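Local structure of membrane-anchored mycosin mycp1 (Mycobacterium thermoresistibile, 4HVL) at residues 71-75 with 93-97; 74-79 with 289-295. The protein is a subtilisin-like serine endopeptidase of the peptidase S8 family, a membrane-anchored mycosin and an essential component of the mycobacterial ESX-1 (type VII) secretion system. All coordinates share one frame; numbering follows the deposited sequence.

Interactions 1 and 2 start from the same loop, which follows strand 65-70, and share Asn74 and Gly75. Interaction 1 joins its first half to the loop leading into helix 102-110. Five of its nine touching residues are buried, Thr71 adjoins the predicted catalytic Asp70 and His101, and direct hydrogen bonds carry it. Interaction 2 lies further out: residues 74-79 meet residues 289-295, which hold a type I turn, through an amide over a ring, apolar contacts and bridging waters, with no clear direct hydrogen bond. Asn74 serves both, its amide bonded to Asp97 in one and placed over Tyr291 in the other. Packing of Val73 on Val79, and of Asp97 on Tyr291, also connects the two.

Interaction 1: residues 71-75 with 93-97; sequences TGVNG and NGMSD
Asp97 turns its side chain into the 71-75 loop, and its CB and carboxylate carbon pack on the Gly72 carbonyl. With CG anti to the backbone N (chi1 -176°), OD1 takes a hydrogen bond from Thr71 OG1 at 2.9 Å, which comes from above the carboxylate plane. This carboxylate is well held: Asp99 N also reaches OD1, and His101 N and Thr103 OG1 reach OD2, while Thr71 OG1 accepts from Gly102 N. At the other end of Asp97, the Asn74 amide lies across the backbone. Asp97 N donates almost straight (169°) to Asn74 OD1 at 3.0 Å, though from above the amide plane, and Asn74 ND2 returns a weak bond to Asp97 O. Val73 N binds Gly94 O at 3.2 Å. Packing is tight along the backbones: Gly72 CA lies 3.4 Å from Gly94 O, and Val73 O 3.0 Å from Met95 C.

The outer side is looser. One water joins Asn74 OD1 to Ser96 OG, a second links Gly75 N to Met95 O, and the Met95 chain, bent at chi2 and chi3, curls back to set CE 3.8 Å from Val73 O. The contact ties the loop that follows Asp70 at the end of strand 65-70 to the loop that leads to His101 and helix 102-110, the predicted aspartate and histidine of a subtilisin-type catalytic triad.

Interaction 2: residues 74-79 with 289-295; sequences NGSPRV and LGYGGEP
Tyr291 presents one ring face to Asn74, whose ND2 sits over the ring centre, 3.1 Å above its plane. The amide stands nearly upright on the ring, the two planes 82° apart. The Tyr291 hydroxyl bonds to Ala30 O.

At the other end, Arg78 runs extended until a bend at chi3 (79°) turns the guanidinium across Leu289. Leu289 CD1 lies under one face, offset toward the rim and 3.6 Å from Arg78 NE, and also touches Arg78 CB and, at 4.0 Å, Val79 CG2. Arg78 NH1 forms a salt bridge with Asp117, and NE bonds to Arg112 O.

Between these ends, a type I turn from Gly290 to Gly293 faces an ST motif; two loops of the subtilase domain thus meet beside helix 102-110. In the ST motif, chi1 of 68° holds Ser76 OG between its backbone N and carbonyl carbon, where it takes the Val79 N-H, with Ser76 OG and Val79 N 3.2 Å apart.

Waters bridge the join. One molecule donates to Asn74 O and Gly290 O and accepts from Ser76 OG, while another connects Arg78 N with Gly292 O.

Interaction 1: residues 71-75 with 93-97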
loop_
_atom_site.group_PDB
_atom_site.type_symbol
_atom_site.label_atom_id
_atom_site.label_comp_id
_atom_site.label_asym_id
_atom_site.label_seq_id
_atom_site.Cartn_x
_atom_site.Cartn_y
_atom_site.Cartn_z
ATOM N N THR A 71 -7.475 5.390 -3.125
ATOM C CA THR A 71 -8.756 5.750 -3.732
ATOM C C THR A 71 -9.107 7.242 -3.490
ATOM O O THR A 71 -10.277 7.624 -3.555
ATOM C CB THR A 71 -9.907 4.887 -3.163
ATOM O OG1 THR A 71 -10.077 5.207 -1.773
ATOM C CG2 THR A 71 -9.614 3.397 -3.322
ATOM N N GLY A 72 -8.106 8.083 -3.212
ATOM C CA GLY A 72 -8.404 9.459 -2.819
ATOM C C GLY A 72 -8.649 9.588 -1.318
ATOM O O GLY A 72 -8.778 8.583 -0.579
ATOM N N VAL A 73 -8.708 10.838 -0.873
ATOM C CA VAL A 73 -8.866 11.175 0.539
ATOM C C VAL A 73 -9.824 12.350 0.685
ATOM O O VAL A 73 -9.705 13.355 -0.040
ATOM C CB VAL A 73 -7.524 11.579 1.173
ATOM C CG1 VAL A 73 -7.725 12.051 2.612
ATOM C CG2 VAL A 73 -6.544 10.414 1.155
ATOM N N ASN A 74 -10.793 12.208 1.589
ATOM C CA ASN A 74 -11.611 13.329 1.990
ATOM C C ASN A 74 -10.943 13.919 3.216
ATOM O O ASN A 74 -10.913 13.306 4.271
ATOM C CB ASN A 74 -13.043 12.913 2.259
ATOM C CG ASN A 74 -13.769 12.497 1.013
ATOM O OD1 ASN A 74 -13.553 13.046 -0.077
ATOM N ND2 ASN A 74 -14.648 11.527 1.159
ATOM N N GLY A 75 -10.349 15.089 3.021
ATOM C CA GLY A 75 -9.429 15.676 3.983
ATOM C C GLY A 75 -10.132 16.303 5.166
ATOM O O GLY A 75 -11.322 16.657 5.085
ATOM N N ASN A 93 -8.511 15.826 -8.467
ATOM C CA ASN A 93 -7.221 16.227 -7.883
ATOM C C ASN A 93 -6.718 15.317 -6.742
ATOM O O ASN A 93 -5.708 15.621 -6.136
ATOM C CB ASN A 93 -7.270 17.687 -7.411
ATOM C CG ASN A 93 -8.175 17.889 -6.201
ATOM O OD1 ASN A 93 -8.730 16.947 -5.647
ATOM N ND2 ASN A 93 -8.335 19.138 -5.793
ATOM N N GLY A 94 -7.426 14.224 -6.463
ATOM C CA GLY A 94 -7.019 13.257 -5.437
ATOM C C GLY A 94 -7.642 13.485 -4.071
ATOM O O GLY A 94 -7.443 12.690 -3.151
ATOM N N MET A 95 -8.426 14.552 -3.959
ATOM C CA MET A 95 -9.047 14.954 -2.699
ATOM C C MET A 95 -10.523 14.589 -2.609
ATOM O O MET A 95 -11.274 15.229 -1.871
ATOM C CB MET A 95 -8.882 16.464 -2.482
ATOM C CG MET A 95 -7.445 16.925 -2.285
ATOM S SD MET A 95 -6.558 16.070 -0.970
ATOM C CE MET A 95 -7.577 16.422 0.463
ATOM N N SER A 96 -10.905 13.532 -3.313
ATOM C CA SER A 96 -12.234 12.955 -3.219
ATOM C C SER A 96 -12.117 11.439 -3.079
ATOM O O SER A 96 -11.627 10.753 -3.989
ATOM C CB SER A 96 -13.034 13.290 -4.483
ATOM O OG SER A 96 -14.366 12.816 -4.354
ATOM N N ASP A 97 -12.547 10.920 -1.934
ATOM C CA ASP A 97 -12.564 9.489 -1.671
ATOM C C ASP A 97 -14.016 9.041 -1.820
ATOM O O ASP A 97 -14.850 9.455 -1.044
ATOM C CB ASP A 97 -12.076 9.182 -0.250
ATOM C CG ASP A 97 -11.991 7.713 0.028
ATOM O OD1 ASP A 97 -12.208 6.906 -0.934
ATOM O OD2 ASP A 97 -11.640 7.369 1.188
HETATM O O HOH W 1 -15.604 13.323 -1.917
HETATM O O HOH W 2 -11.143 16.516 0.570
#

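Interaction 2: residues 74-79 with 289-295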
loop_
_atom_site.group_PDB
_atom_site.type_symbol
_atom_site.label_atom_id
_atom_site.label_comp_id
_atom_site.label_asym_id
_atom_site.label_seq_id
_atom_site.Cartn_x
_atom_site.Cartn_y
_atom_site.Cartn_z
ATOM N N ASN A 74 -10.793 12.208 1.589
ATOM C CA ASN A 74 -11.611 13.329 1.990
ATOM C C ASN A 74 -10.943 13.919 3.216
ATOM O O ASN A 74 -10.913 13.306 4.271
ATOM C CB ASN A 74 -13.043 12.913 2.259
ATOM C CG ASN A 74 -13.769 12.497 1.013
ATOM O OD1 ASN A 74 -13.553 13.046 -0.077
ATOM N ND2 ASN A 74 -14.648 11.527 1.159
ATOM N N GLY A 75 -10.349 15.089 3.021
ATOM C CA GLY A 75 -9.429 15.676 3.983
ATOM C C GLY A 75 -10.132 16.303 5.166
ATOM O O GLY A 75 -11.322 16.657 5.085
ATOM N N SER A 76 -9.403 16.380 6.276
ATOM C CA SER A 76 -9.917 16.942 7.515
ATOM C C SER A 76 -8.738 17.379 8.338
ATOM O O SER A 76 -7.591 17.027 8.004
ATOM C CB SER A 76 -10.716 15.891 8.293
ATOM O OG SER A 76 -9.869 14.844 8.775
ATOM N N PRO A 77 -8.997 18.110 9.443
ATOM C CA PRO A 77 -7.850 18.494 10.236
ATOM C C PRO A 77 -7.032 17.295 10.731
ATOM O O PRO A 77 -5.806 17.408 10.782
ATOM C CB PRO A 77 -8.460 19.314 11.390
ATOM C CG PRO A 77 -9.740 19.871 10.829
ATOM C CD PRO A 77 -10.226 18.828 9.833
ATOM N N ARG A 78 -7.672 16.163 11.055
ATOM C CA ARG A 78 -6.933 14.982 11.514
ATOM C C ARG A 78 -6.265 14.174 10.421
ATOM O O ARG A 78 -5.327 13.431 10.715
ATOM C CB ARG A 78 -7.804 14.069 12.365
ATOM C CG ARG A 78 -8.056 14.665 13.740
ATOM C CD ARG A 78 -8.857 13.723 14.601
ATOM N NE ARG A 78 -8.036 12.652 15.171
ATOM C CZ ARG A 78 -8.514 11.687 15.943
ATOM N NH1 ARG A 78 -9.816 11.650 16.243
ATOM N NH2 ARG A 78 -7.697 10.773 16.433
ATOM N N VAL A 79 -6.738 14.323 9.177
ATOM C CA VAL A 79 -6.108 13.699 8.001
ATOM C C VAL A 79 -5.941 14.809 6.957
ATOM O O VAL A 79 -6.722 14.892 6.019
ATOM C CB VAL A 79 -6.965 12.547 7.430
ATOM C CG1 VAL A 79 -6.164 11.705 6.435
ATOM C CG2 VAL A 79 -7.482 11.654 8.553
ATOM N N LEU A 289 -9.487 6.530 10.744
ATOM C CA LEU A 289 -10.336 7.720 10.726
ATOM C C LEU A 289 -11.062 7.886 9.401
ATOM O O LEU A 289 -10.557 7.511 8.337
ATOM C CB LEU A 289 -9.511 8.986 10.992
ATOM C CG LEU A 289 -8.630 9.013 12.259
ATOM C CD1 LEU A 289 -7.900 10.358 12.350
ATOM C CD2 LEU A 289 -9.465 8.743 13.496
ATOM N N GLY A 290 -12.252 8.464 9.479
ATOM C CA GLY A 290 -13.090 8.701 8.312
ATOM C C GLY A 290 -12.960 10.109 7.756
ATOM O O GLY A 290 -11.979 10.831 8.028
ATOM N N TYR A 291 -13.986 10.504 7.003
ATOM C CA TYR A 291 -13.978 11.732 6.231
ATOM C C TYR A 291 -14.006 12.998 7.091
ATOM O O TYR A 291 -13.734 14.080 6.587
ATOM C CB TYR A 291 -15.170 11.774 5.261
ATOM C CG TYR A 291 -15.294 10.599 4.292
ATOM C CD1 TYR A 291 -14.174 9.839 3.913
ATOM C CD2 TYR A 291 -16.527 10.273 3.719
ATOM C CE1 TYR A 291 -14.287 8.767 3.027
ATOM C CE2 TYR A 291 -16.639 9.213 2.831
ATOM C CZ TYR A 291 -15.518 8.451 2.496
ATOM O OH TYR A 291 -15.624 7.415 1.590
ATOM N N GLY A 292 -14.367 12.868 8.363
ATOM C CA GLY A 292 -14.364 14.014 9.274
ATOM C C GLY A 292 -13.239 13.910 10.299
ATOM O O GLY A 292 -13.147 14.730 11.184
ATOM N N GLY A 293 -12.380 12.907 10.174
ATOM C CA GLY A 293 -11.369 12.643 11.196
ATOM C C GLY A 293 -11.911 11.910 12.405
ATOM O O GLY A 293 -11.254 11.872 13.458
ATOM N N GLU A 294 -13.094 11.304 12.239
ATOM C CA GLU A 294 -13.783 10.534 13.286
ATOM C C GLU A 294 -13.318 9.080 13.279
ATOM O O GLU A 294 -13.125 8.498 12.215
ATOM C CB GLU A 294 -15.320 10.603 13.067
ATOM C CG GLU A 294 -15.938 9.629 12.050
ATOM C CD GLU A 294 -15.704 9.932 10.561
ATOM O OE1 GLU A 294 -14.930 10.842 10.218
ATOM O OE2 GLU A 294 -16.324 9.251 9.696
ATOM N N PRO A 295 -13.163 8.468 14.461
ATOM C CA PRO A 295 -12.736 7.073 14.446
ATOM C C PRO A 295 -13.767 6.155 13.756
ATOM O O PRO A 295 -14.978 6.342 13.913
ATOM C CB PRO A 295 -12.571 6.712 15.928
ATOM C CG PRO A 295 -13.031 7.875 16.722
ATOM C CD PRO A 295 -13.393 9.000 15.820
HETATM O O HOH W 3 -10.325 12.931 6.991
HETATM O O HOH W 4 -13.611 15.408 4.282
HETATM O O HOH W 5 -13.683 17.052 6.870
HETATM O O HOH W 6 -10.542 16.073 11.836
#